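Local coordinates for diffuse adherence adhesin (Escherichia coli, PDB 4MEE), which mediates bacterial attachment to mammalian cells, autoaggregation and biofilm formation, this fragment being the C-terminal transport unit that carries the adhesin across the outer membrane, at residues E399-H404 and Q426-T431; P340-V345 and I370-G375; G238-A243 and D261-G266. All blocks are in the same frame, centred on the assembly; numbering follows the deposited sequence.

Contact 1 of 3, residues E399-H404 and Q426-T431; sequences EANWIH and QGEIKT
In the wall of the autotransporter β-barrel, Glu399, Asn401 and Ile403 face Lys430, Glu428 and Gln426 of the adjoining antiparallel strand. Each is a hydrogen-bonded pair closed by two backbone bonds, among them Lys430 N to Glu399 O at 2.8 Å, and all six side chains rise from the same side of the strands. Asn401 organises the polar cluster that results. Its ND2 gives hydrogen bonds to two carboxylates, to Glu428 OE1 across the strands at 2.9 Å and to Glu399 OE2 on its own strand at 2.6 Å. Both oxygens are met from above their carboxylate planes. Glu428, with CG turned anti to the backbone N (chi1 180°) and the rest of the chain extended, stands alongside Asn401, its carboxylate plane 47° from the amide.

This polar side is the barrel interior, where neighbouring strand 370-383 supplies further cations: Arg377 makes a salt bridge to Glu399 and Lys373 one to Glu428. Such partners would be expected to stabilise the carboxylates as anions. His341, one strand further on (333-355), hydrogen-bonds Asn401 OD1. Lys430 runs beside Glu399 and bends at its third and fourth torsions, placing NZ 3.3 Å from Glu399 OE1 in a salt bridge whose hydrogen bond is weak. Toward the other end Ile403 packs by its carbons: CD1 lies 3.7 Å from Glu428 CB, and its CB lies against the CB of Gln426. Ala400, Trp402 and Ile429 occupy the outer surface of the transmembrane strands, and there the edge of the Trp402 indole, at CD1, comes 3.6 Å from Gln426 O.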
ATOM      1  N   GLU A 399      15.584   1.298   1.649  1.00 43.40           N
ATOM      2  CA  GLU A 399      14.983  -0.031   1.635  1.00 42.74           C
ATOM      3  C   GLU A 399      14.765  -0.559   0.220  1.00 40.98           C
ATOM      4  O   GLU A 399      14.384   0.190  -0.681  1.00 41.59           O
ATOM      5  CB  GLU A 399      13.665  -0.027   2.411  1.00 42.92           C
ATOM      6  CG  GLU A 399      13.151  -1.413   2.775  1.00 43.70           C
ATOM      7  CD  GLU A 399      11.800  -1.389   3.465  1.00 43.99           C
ATOM      8  OE1 GLU A 399      11.541  -0.469   4.272  1.00 44.53           O
ATOM      9  OE2 GLU A 399      10.991  -2.304   3.204  1.00 44.18           O
ATOM     10  N   ALA A 400      15.013  -1.854   0.043  1.00 39.66           N
ATOM     11  CA  ALA A 400      14.790  -2.535  -1.230  1.00 38.37           C
ATOM     12  C   ALA A 400      13.968  -3.804  -1.019  1.00 37.64           C
ATOM     13  O   ALA A 400      14.267  -4.605  -0.131  1.00 38.09           O
ATOM     14  CB  ALA A 400      16.116  -2.858  -1.902  1.00 38.12           C
ATOM     15  N   ASN A 401      12.930  -3.974  -1.835  1.00 37.11           N
ATOM     16  CA  ASN A 401      12.010  -5.104  -1.707  1.00 36.78           C
ATOM     17  C   ASN A 401      11.698  -5.808  -3.024  1.00 35.61           C
ATOM     18  O   ASN A 401      11.764  -5.209  -4.100  1.00 35.00           O
ATOM     19  CB  ASN A 401      10.693  -4.655  -1.063  1.00 36.66           C
ATOM     20  CG  ASN A 401      10.826  -4.366   0.420  1.00 37.75           C
ATOM     21  OD1 ASN A 401      11.408  -5.146   1.172  1.00 38.35           O
ATOM     22  ND2 ASN A 401      10.257  -3.247   0.852  1.00 38.30           N
ATOM     23  N   TRP A 402      11.358  -7.088  -2.917  1.00 35.57           N
ATOM     24  CA  TRP A 402      10.843  -7.857  -4.040  1.00 35.60           C
ATOM     25  C   TRP A 402       9.360  -8.152  -3.818  1.00 36.28           C
ATOM     26  O   TRP A 402       8.975  -8.783  -2.832  1.00 37.28           O
ATOM     27  CB  TRP A 402      11.657  -9.141  -4.242  1.00 34.77           C
ATOM     28  CG  TRP A 402      11.031 -10.148  -5.173  1.00 34.37           C
ATOM     29  CD1 TRP A 402      10.477  -9.906  -6.400  1.00 34.48           C
ATOM     30  CD2 TRP A 402      10.919 -11.562  -4.956  1.00 34.37           C
ATOM     31  NE1 TRP A 402      10.014 -11.076  -6.951  1.00 34.08           N
ATOM     32  CE2 TRP A 402      10.274 -12.108  -6.089  1.00 34.29           C
ATOM     33  CE3 TRP A 402      11.295 -12.418  -3.911  1.00 34.49           C
ATOM     34  CZ2 TRP A 402       9.998 -13.475  -6.208  1.00 34.46           C
ATOM     35  CZ3 TRP A 402      11.020 -13.778  -4.031  1.00 34.77           C
ATOM     36  CH2 TRP A 402      10.378 -14.291  -5.172  1.00 34.74           C
ATOM     37  N   ILE A 403       8.532  -7.672  -4.735  1.00 36.60           N
ATOM     38  CA  ILE A 403       7.099  -7.875  -4.639  1.00 36.97           C
ATOM     39  C   ILE A 403       6.685  -8.994  -5.571  1.00 37.51           C
ATOM     40  O   ILE A 403       7.017  -8.984  -6.754  1.00 37.43           O
ATOM     41  CB  ILE A 403       6.321  -6.603  -5.004  1.00 37.10           C
ATOM     42  CG1 ILE A 403       6.656  -5.478  -4.023  1.00 37.27           C
ATOM     43  CG2 ILE A 403       4.824  -6.876  -5.015  1.00 36.58           C
ATOM     44  CD1 ILE A 403       6.417  -4.098  -4.586  1.00 37.00           C
ATOM     45  N   HIS A 404       5.965  -9.961  -5.020  1.00 37.89           N
ATOM     46  CA  HIS A 404       5.422 -11.056  -5.792  1.00 38.78           C
ATOM     47  C   HIS A 404       3.924 -11.047  -5.583  1.00 38.05           C
ATOM     48  O   HIS A 404       3.468 -10.822  -4.472  1.00 38.53           O
ATOM     49  CB  HIS A 404       6.006 -12.375  -5.299  1.00 39.95           C
ATOM     50  CG  HIS A 404       5.438 -13.580  -5.981  1.00 41.17           C
ATOM     51  ND1 HIS A 404       5.691 -13.871  -7.304  1.00 41.46           N
ATOM     52  CD2 HIS A 404       4.638 -14.571  -5.523  1.00 41.92           C
ATOM     53  CE1 HIS A 404       5.070 -14.989  -7.632  1.00 42.10           C
ATOM     54  NE2 HIS A 404       4.423 -15.434  -6.570  1.00 42.13           N
ATOM     55  N   GLN A 426       7.532  -7.462  -9.073  1.00 37.88           N
ATOM     56  CA  GLN A 426       7.909  -6.059  -9.109  1.00 38.19           C
ATOM     57  C   GLN A 426       9.104  -5.807  -8.217  1.00 37.92           C
ATOM     58  O   GLN A 426       9.344  -6.556  -7.276  1.00 37.98           O
ATOM     59  CB  GLN A 426       6.754  -5.187  -8.637  1.00 38.47           C
ATOM     60  CG  GLN A 426       5.666  -4.986  -9.669  1.00 40.21           C
ATOM     61  CD  GLN A 426       4.537  -4.130  -9.142  1.00 41.53           C
ATOM     62  OE1 GLN A 426       3.949  -4.425  -8.100  1.00 41.59           O
ATOM     63  NE2 GLN A 426       4.223  -3.061  -9.864  1.00 42.62           N
ATOM     64  N   GLY A 427       9.844  -4.743  -8.513  1.00 37.88           N
ATOM     65  CA  GLY A 427      10.939  -4.292  -7.654  1.00 38.79           C
ATOM     66  C   GLY A 427      10.579  -2.999  -6.944  1.00 39.35           C
ATOM     67  O   GLY A 427      10.046  -2.073  -7.551  1.00 40.07           O
ATOM     68  N   GLU A 428      10.865  -2.918  -5.653  1.00 40.03           N
ATOM     69  CA  GLU A 428      10.476  -1.735  -4.909  1.00 40.13           C
ATOM     70  C   GLU A 428      11.667  -1.103  -4.218  1.00 39.94           C
ATOM     71  O   GLU A 428      12.501  -1.799  -3.650  1.00 39.39           O
ATOM     72  CB  GLU A 428       9.394  -2.092  -3.906  1.00 40.98           C
ATOM     73  CG  GLU A 428       8.903  -0.939  -3.052  1.00 42.23           C
ATOM     74  CD  GLU A 428       8.146  -1.429  -1.837  1.00 43.14           C
ATOM     75  OE1 GLU A 428       8.502  -2.506  -1.322  1.00 43.41           O
ATOM     76  OE2 GLU A 428       7.199  -0.747  -1.397  1.00 44.59           O
ATOM     77  N   ILE A 429      11.740   0.219  -4.271  1.00 40.10           N
ATOM     78  CA  ILE A 429      12.795   0.943  -3.589  1.00 40.64           C
ATOM     79  C   ILE A 429      12.206   2.084  -2.784  1.00 40.89           C
ATOM     80  O   ILE A 429      11.532   2.956  -3.327  1.00 40.31           O
ATOM     81  CB  ILE A 429      13.822   1.516  -4.573  1.00 40.90           C
ATOM     82  CG1 ILE A 429      14.903   2.290  -3.819  1.00 41.55           C
ATOM     83  CG2 ILE A 429      13.145   2.434  -5.573  1.00 40.32           C
ATOM     84  CD1 ILE A 429      16.114   1.459  -3.461  1.00 42.42           C
ATOM     85  N   LYS A 430      12.480   2.073  -1.489  1.00 41.43           N
ATOM     86  CA  LYS A 430      11.981   3.094  -0.587  1.00 41.73           C
ATOM     87  C   LYS A 430      13.136   3.881  -0.014  1.00 42.34           C
ATOM     88  O   LYS A 430      14.262   3.385   0.043  1.00 43.08           O
ATOM     89  CB  LYS A 430      11.203   2.451   0.554  1.00 41.95           C
ATOM     90  CG  LYS A 430      10.007   1.639   0.094  1.00 41.32           C
ATOM     91  CD  LYS A 430       8.919   1.603   1.154  1.00 42.80           C
ATOM     92  CE  LYS A 430       8.919   0.292   1.923  1.00 43.73           C
ATOM     93  NZ  LYS A 430       8.543   0.509   3.345  1.00 44.77           N
ATOM     94  N   THR A 431      12.853   5.107   0.402  1.00 41.79           N
ATOM     95  CA  THR A 431      13.817   5.917   1.128  1.00 42.14           C
ATOM     96  C   THR A 431      13.095   7.075   1.779  1.00 41.75           C
ATOM     97  O   THR A 431      12.034   7.474   1.321  1.00 42.35           O
ATOM     98  CB  THR A 431      14.913   6.481   0.209  1.00 41.43           C
ATOM     99  OG1 THR A 431      15.813   7.276   0.989  1.00 41.95           O
ATOM    100  CG2 THR A 431      14.305   7.341  -0.886  1.00 41.31           C
TER

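Contact 2 of 3, residues P340-V345 and I370-G375; sequences PHLQAV and IQTKAG
His341, Gln343 and Val345 form hydrogen-bonded pairs with Gly375, Lys373 and Gln371 on strands that run antiparallel at 172°, their short axes approaching to 4.6 Å. Two backbone bonds close each pair; one of them, from Gln343 N to Lys373 O, spans 2.7 Å. The first torsion of His341 (chi1 58°) sets CG between the backbone N and the carbonyl carbon, which folds the imidazole back over the facing glycine. Gly375 O consequently lies under the centre of one ring face, 3.6 Å from its plane, while still accepting the backbone bond from His341 N. At the ring's far end NE2 reaches past strand 370-383 to Asn401, two strands away.

Gln343 and Lys373 extend side by side from the same face, and Gln343 OE1 touches the lysine's methylene CD at 3.6 Å. The ammonium end leads onward to salt bridges with Asp167 and Glu428. On the reverse face Leu342 leans toward its partner strand, CD1 between Ala374 CB and Thr372 CG2, 4.0 Å from each, an apolar patch beside the small side chain of Ala344. Leu165, which touches Val345 and Gln371, and Asp167 belong to the segment following helix 149-162. A polar wall turned toward an internal segment, with mainly apolar groups outside, is characteristic of the autotransporter β-barrel, whose pore is occupied by the chain leading to it.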
ATOM      1  N   PRO A 340      16.670  -7.489   7.502  1.00 40.87           N
ATOM      2  CA  PRO A 340      16.009  -8.378   6.549  1.00 40.12           C
ATOM      3  C   PRO A 340      14.594  -8.683   7.034  1.00 39.87           C
ATOM      4  O   PRO A 340      14.398  -8.950   8.220  1.00 40.33           O
ATOM      5  CB  PRO A 340      16.879  -9.638   6.579  1.00 39.65           C
ATOM      6  CG  PRO A 340      17.522  -9.626   7.923  1.00 39.86           C
ATOM      7  CD  PRO A 340      17.720  -8.180   8.274  1.00 40.21           C
ATOM      8  N   HIS A 341      13.617  -8.627   6.130  1.00 39.40           N
ATOM      9  CA  HIS A 341      12.211  -8.796   6.506  1.00 39.24           C
ATOM     10  C   HIS A 341      11.356  -9.462   5.425  1.00 39.56           C
ATOM     11  O   HIS A 341      11.713  -9.466   4.247  1.00 40.16           O
ATOM     12  CB  HIS A 341      11.598  -7.451   6.915  1.00 38.52           C
ATOM     13  CG  HIS A 341      11.666  -6.405   5.847  1.00 38.23           C
ATOM     14  ND1 HIS A 341      12.575  -5.368   5.878  1.00 38.67           N
ATOM     15  CD2 HIS A 341      10.947  -6.240   4.712  1.00 37.94           C
ATOM     16  CE1 HIS A 341      12.409  -4.608   4.812  1.00 38.22           C
ATOM     17  NE2 HIS A 341      11.430  -5.117   4.085  1.00 37.53           N
ATOM     18  N   LEU A 342      10.219 -10.010   5.851  1.00 40.03           N
ATOM     19  CA  LEU A 342       9.278 -10.695   4.970  1.00 40.64           C
ATOM     20  C   LEU A 342       7.850 -10.322   5.368  1.00 39.58           C
ATOM     21  O   LEU A 342       7.522 -10.298   6.555  1.00 39.33           O
ATOM     22  CB  LEU A 342       9.487 -12.213   5.062  1.00 42.81           C
ATOM     23  CG  LEU A 342       8.539 -13.185   4.351  1.00 44.60           C
ATOM     24  CD1 LEU A 342       8.748 -13.186   2.843  1.00 45.99           C
ATOM     25  CD2 LEU A 342       8.718 -14.586   4.913  1.00 45.61           C
ATOM     26  N   GLN A 343       7.012 -10.031   4.375  1.00 38.69           N
ATOM     27  CA  GLN A 343       5.630  -9.596   4.599  1.00 37.66           C
ATOM     28  C   GLN A 343       4.674 -10.238   3.594  1.00 36.04           C
ATOM     29  O   GLN A 343       4.996 -10.347   2.411  1.00 36.54           O
ATOM     30  CB  GLN A 343       5.535  -8.066   4.512  1.00 37.77           C
ATOM     31  CG  GLN A 343       4.164  -7.488   4.849  1.00 38.97           C
ATOM     32  CD  GLN A 343       4.011  -6.021   4.479  1.00 40.40           C
ATOM     33  OE1 GLN A 343       4.836  -5.452   3.765  1.00 41.44           O
ATOM     34  NE2 GLN A 343       2.947  -5.398   4.977  1.00 40.65           N
ATOM     35  N   ALA A 344       3.503 -10.654   4.076  1.00 34.01           N
ATOM     36  CA  ALA A 344       2.451 -11.217   3.223  1.00 32.26           C
ATOM     37  C   ALA A 344       1.110 -10.523   3.468  1.00 31.38           C
ATOM     38  O   ALA A 344       0.722 -10.296   4.616  1.00 31.54           O
ATOM     39  CB  ALA A 344       2.326 -12.718   3.440  1.00 31.28           C
ATOM     40  N   VAL A 345       0.413 -10.190   2.381  1.00 30.33           N
ATOM     41  CA  VAL A 345      -0.885  -9.513   2.449  1.00 30.38           C
ATOM     42  C   VAL A 345      -1.953 -10.285   1.666  1.00 30.81           C
ATOM     43  O   VAL A 345      -1.726 -10.683   0.522  1.00 30.58           O
ATOM     44  CB  VAL A 345      -0.810  -8.057   1.914  1.00 29.72           C
ATOM     45  CG1 VAL A 345      -2.146  -7.348   2.084  1.00 29.88           C
ATOM     46  CG2 VAL A 345       0.292  -7.268   2.607  1.00 29.63           C
ATOM     47  N   ILE A 370      -2.516 -12.773  -3.155  1.00 31.42           N
ATOM     48  CA  ILE A 370      -1.583 -12.706  -2.033  1.00 31.87           C
ATOM     49  C   ILE A 370      -0.297 -11.999  -2.464  1.00 32.31           C
ATOM     50  O   ILE A 370       0.489 -12.529  -3.258  1.00 32.39           O
ATOM     51  CB  ILE A 370      -1.285 -14.099  -1.423  1.00 31.62           C
ATOM     52  CG1 ILE A 370      -2.547 -14.686  -0.782  1.00 31.41           C
ATOM     53  CG2 ILE A 370      -0.175 -14.010  -0.381  1.00 31.29           C
ATOM     54  CD1 ILE A 370      -2.464 -16.168  -0.481  1.00 31.38           C
ATOM     55  N   GLN A 371      -0.110 -10.786  -1.949  1.00 33.15           N
ATOM     56  CA  GLN A 371       1.104 -10.017  -2.198  1.00 34.39           C
ATOM     57  C   GLN A 371       2.168 -10.354  -1.157  1.00 35.26           C
ATOM     58  O   GLN A 371       1.926 -10.254   0.045  1.00 35.21           O
ATOM     59  CB  GLN A 371       0.810  -8.512  -2.203  1.00 34.25           C
ATOM     60  CG  GLN A 371       2.013  -7.650  -2.556  1.00 35.54           C
ATOM     61  CD  GLN A 371       1.642  -6.223  -2.901  1.00 36.29           C
ATOM     62  OE1 GLN A 371       1.908  -5.305  -2.134  1.00 36.69           O
ATOM     63  NE2 GLN A 371       1.033  -6.030  -4.066  1.00 36.86           N
ATOM     64  N   THR A 372       3.340 -10.759  -1.632  1.00 36.60           N
ATOM     65  CA  THR A 372       4.453 -11.083  -0.752  1.00 38.40           C
ATOM     66  C   THR A 372       5.607 -10.111  -0.982  1.00 39.92           C
ATOM     67  O   THR A 372       6.035  -9.886  -2.119  1.00 40.53           O
ATOM     68  CB  THR A 372       4.939 -12.537  -0.938  1.00 39.02           C
ATOM     69  OG1 THR A 372       3.824 -13.384  -1.238  1.00 39.97           O
ATOM     70  CG2 THR A 372       5.626 -13.044   0.327  1.00 39.30           C
ATOM     71  N   LYS A 373       6.086  -9.529   0.111  1.00 41.07           N
ATOM     72  CA  LYS A 373       7.229  -8.630   0.081  1.00 42.12           C
ATOM     73  C   LYS A 373       8.383  -9.242   0.862  1.00 40.88           C
ATOM     74  O   LYS A 373       8.221  -9.641   2.014  1.00 41.78           O
ATOM     75  CB  LYS A 373       6.859  -7.261   0.659  1.00 44.53           C
ATOM     76  CG  LYS A 373       5.929  -6.440  -0.221  1.00 48.45           C
ATOM     77  CD  LYS A 373       5.778  -5.022   0.306  1.00 52.40           C
ATOM     78  CE  LYS A 373       5.006  -4.151  -0.671  1.00 55.35           C
ATOM     79  NZ  LYS A 373       4.984  -2.719  -0.263  1.00 56.92           N
ATOM     80  N   ALA A 374       9.538  -9.337   0.212  1.00 39.95           N
ATOM     81  CA  ALA A 374      10.762  -9.806   0.849  1.00 39.37           C
ATOM     82  C   ALA A 374      11.855  -8.785   0.588  1.00 39.62           C
ATOM     83  O   ALA A 374      12.060  -8.369  -0.551  1.00 39.93           O
ATOM     84  CB  ALA A 374      11.162 -11.166   0.302  1.00 38.24           C
ATOM     85  N   GLY A 375      12.551  -8.367   1.638  1.00 39.70           N
ATOM     86  CA  GLY A 375      13.559  -7.334   1.470  1.00 40.09           C
ATOM     87  C   GLY A 375      14.437  -7.052   2.664  1.00 41.05           C
ATOM     88  O   GLY A 375      14.378  -7.741   3.681  1.00 40.89           O
TER

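Contact 3 of 3, residues G238-A243 and D261-G266; sequences GGYANA and DGYSVG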
ATOM      1  N   GLY A 238      -7.951   3.683  10.952  1.00 41.41           N
ATOM      2  CA  GLY A 238      -9.057   3.964  10.045  1.00 39.48           C
ATOM      3  C   GLY A 238      -8.550   4.902   8.979  1.00 37.70           C
ATOM      4  O   GLY A 238      -7.528   5.513   9.179  1.00 37.98           O
ATOM      5  N   GLY A 239      -9.230   5.021   7.845  1.00 35.93           N
ATOM      6  CA  GLY A 239      -8.733   5.913   6.797  1.00 34.35           C
ATOM      7  C   GLY A 239      -9.774   6.300   5.776  1.00 33.54           C
ATOM      8  O   GLY A 239     -10.838   5.730   5.749  1.00 33.42           O
ATOM      9  N   TYR A 240      -9.472   7.292   4.955  1.00 33.28           N
ATOM     10  CA  TYR A 240     -10.338   7.669   3.866  1.00 33.74           C
ATOM     11  C   TYR A 240      -9.432   7.925   2.699  1.00 34.32           C
ATOM     12  O   TYR A 240      -8.428   8.573   2.862  1.00 35.40           O
ATOM     13  CB  TYR A 240     -11.076   8.956   4.188  1.00 33.52           C
ATOM     14  CG  TYR A 240     -11.540   9.661   2.965  1.00 34.47           C
ATOM     15  CD1 TYR A 240     -12.595   9.172   2.242  1.00 34.43           C
ATOM     16  CD2 TYR A 240     -10.914  10.795   2.525  1.00 34.17           C
ATOM     17  CE1 TYR A 240     -13.015   9.790   1.120  1.00 34.60           C
ATOM     18  CE2 TYR A 240     -11.327  11.420   1.401  1.00 34.65           C
ATOM     19  CZ  TYR A 240     -12.383  10.906   0.712  1.00 34.66           C
ATOM     20  OH  TYR A 240     -12.817  11.513  -0.407  1.00 34.77           O
ATOM     21  N   ALA A 241      -9.777   7.448   1.520  1.00 34.70           N
ATOM     22  CA  ALA A 241      -8.894   7.640   0.388  1.00 35.05           C
ATOM     23  C   ALA A 241      -9.667   7.919  -0.844  1.00 35.52           C
ATOM     24  O   ALA A 241     -10.816   7.604  -0.906  1.00 35.58           O
ATOM     25  CB  ALA A 241      -8.109   6.398   0.170  1.00 35.01           C
ATOM     26  N   ASN A 242      -9.025   8.467  -1.858  1.00 36.46           N
ATOM     27  CA  ASN A 242      -9.741   8.724  -3.082  1.00 37.59           C
ATOM     28  C   ASN A 242      -8.854   8.742  -4.323  1.00 36.46           C
ATOM     29  O   ASN A 242      -7.754   9.228  -4.269  1.00 36.42           O
ATOM     30  CB  ASN A 242     -10.468  10.036  -2.951  1.00 38.59           C
ATOM     31  CG  ASN A 242     -10.288  10.877  -4.157  1.00 40.01           C
ATOM     32  OD1 ASN A 242      -9.176  11.009  -4.650  1.00 40.44           O
ATOM     33  ND2 ASN A 242     -11.374  11.415  -4.673  1.00 40.61           N
ATOM     34  N   ALA A 243      -9.337   8.261  -5.460  1.00 35.79           N
ATOM     35  CA  ALA A 243      -8.487   8.235  -6.638  1.00 35.12           C
ATOM     36  C   ALA A 243      -9.214   8.534  -7.918  1.00 34.90           C
ATOM     37  O   ALA A 243     -10.390   8.334  -8.013  1.00 34.60           O
ATOM     38  CB  ALA A 243      -7.853   6.892  -6.749  1.00 35.28           C
ATOM     39  N   ASP A 261     -13.812   6.335  -4.239  1.00 36.17           N
ATOM     40  CA  ASP A 261     -13.772   6.918  -2.909  1.00 37.37           C
ATOM     41  C   ASP A 261     -13.970   5.796  -1.970  1.00 36.61           C
ATOM     42  O   ASP A 261     -14.857   5.014  -2.175  1.00 36.15           O
ATOM     43  CB  ASP A 261     -14.957   7.813  -2.716  1.00 38.58           C
ATOM     44  CG  ASP A 261     -14.651   9.219  -3.053  1.00 41.45           C
ATOM     45  OD1 ASP A 261     -14.008   9.882  -2.225  1.00 41.90           O
ATOM     46  OD2 ASP A 261     -15.039   9.660  -4.149  1.00 42.81           O
ATOM     47  N   GLY A 262     -13.179   5.708  -0.920  1.00 36.39           N
ATOM     48  CA  GLY A 262     -13.248   4.538  -0.067  1.00 36.69           C
ATOM     49  C   GLY A 262     -13.055   4.870   1.381  1.00 36.93           C
ATOM     50  O   GLY A 262     -12.717   5.989   1.695  1.00 36.99           O
ATOM     51  N   TYR A 263     -13.287   3.893   2.253  1.00 37.16           N
ATOM     52  CA  TYR A 263     -13.106   4.052   3.691  1.00 37.10           C
ATOM     53  C   TYR A 263     -12.558   2.770   4.282  1.00 36.81           C
ATOM     54  O   TYR A 263     -12.786   1.716   3.734  1.00 36.66           O
ATOM     55  CB  TYR A 263     -14.439   4.373   4.356  1.00 37.50           C
ATOM     56  CG  TYR A 263     -14.967   5.725   4.021  1.00 38.10           C
ATOM     57  CD1 TYR A 263     -14.723   6.793   4.845  1.00 37.92           C
ATOM     58  CD2 TYR A 263     -15.714   5.927   2.884  1.00 38.28           C
ATOM     59  CE1 TYR A 263     -15.195   8.025   4.543  1.00 39.55           C
ATOM     60  CE2 TYR A 263     -16.183   7.157   2.569  1.00 39.53           C
ATOM     61  CZ  TYR A 263     -15.922   8.194   3.411  1.00 39.95           C
ATOM     62  OH  TYR A 263     -16.395   9.420   3.106  1.00 41.55           O
ATOM     63  N   SER A 264     -11.837   2.848   5.395  1.00 36.94           N
ATOM     64  CA  SER A 264     -11.324   1.633   6.024  1.00 36.32           C
ATOM     65  C   SER A 264     -11.366   1.691   7.538  1.00 35.85           C
ATOM     66  O   SER A 264     -11.413   2.757   8.113  1.00 35.85           O
ATOM     67  CB  SER A 264      -9.902   1.348   5.561  1.00 36.59           C
ATOM     68  OG  SER A 264      -8.959   1.913   6.445  1.00 37.12           O
ATOM     69  N   VAL A 265     -11.375   0.539   8.184  1.00 35.57           N
ATOM     70  CA  VAL A 265     -11.301   0.531   9.610  1.00 35.89           C
ATOM     71  C   VAL A 265     -10.794  -0.805  10.042  1.00 35.98           C
ATOM     72  O   VAL A 265     -11.124  -1.807   9.448  1.00 35.73           O
ATOM     73  CB  VAL A 265     -12.676   0.635  10.207  1.00 35.39           C
ATOM     74  CG1 VAL A 265     -13.215  -0.761  10.330  1.00 35.82           C
ATOM     75  CG2 VAL A 265     -12.576   1.259  11.570  1.00 34.90           C
ATOM     76  N   GLY A 266     -10.019  -0.844  11.101  1.00 37.00           N
ATOM     77  CA  GLY A 266      -9.477  -2.116  11.502  1.00 38.22           C
ATOM     78  C   GLY A 266      -8.583  -1.995  12.696  1.00 39.71           C
ATOM     79  O   GLY A 266      -8.532  -0.954  13.325  1.00 39.30           O
TER
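Tyr240 sends CG away from its backbone N (chi1 157°), whereas Tyr263 keeps CG beside its own (chi1 -69°), and these differing torsions swing the two rings of a non-hydrogen-bonded pair together. CD1 of Tyr240 lies over one face of the Tyr263 ring, toward the rim, 3.7 Å from CE1 of Tyr263. The ring planes meet obliquely at 46°, with centroids 5.2 Å apart. The same turn carries the phenol diagonally across to Asp261 of the facing strand: Tyr240 OH donates to Asp261 OD1 at 2.7 Å. The hydroxyl meets OD1 nearly along the carboxylate C-O axis, and OD1 lies at the edge of the phenol ring, near its plane. Asn242 flanks the carboxylate, its CB 3.6 Å from Asp261 OD1.

Strands 230-249 and 255-272 form a β-hairpin of the barrel, and these groups sit on its outer side, where Trp291 of the next strand packs against Tyr263 and Val265. The inner side is built of Gly239, Ala241, Gly262 and Ser264. Their backbones pair through bonds such as Gly262 N to Ala241 O, 3.0 Å, and Gly239 N to Ser264 O, 3.2 Å. Over this low-relief surface lies Phe164, touching Ala241 and Ser264, with Leu163 also against Ala241.

How the contacts relate
Along the chain the order is contact 3, contact 2, contact 1. Contacts 1 and 2 are neighbours in the barrel wall, with centres about 10 Å apart. Strand 370-383 of contact 2 pairs directly with strand 397-405 of contact 1, as in the probable backbone hydrogen bond from Trp402 N to Ala374 O at 2.8 Å, so strands 333-355, 370-383, 397-405 and 425-436 form one continuous run of wall. Contact 3 lies on the opposite side of the chain's centre, its centre about 24 Å from contact 1 and 23 Å from contact 2. Residues 163-168 touch opposite sides of the barrel wall: Phe164 meets contact 3, and Asp167 meets contact 2, consistent with a peptide threaded through the pore.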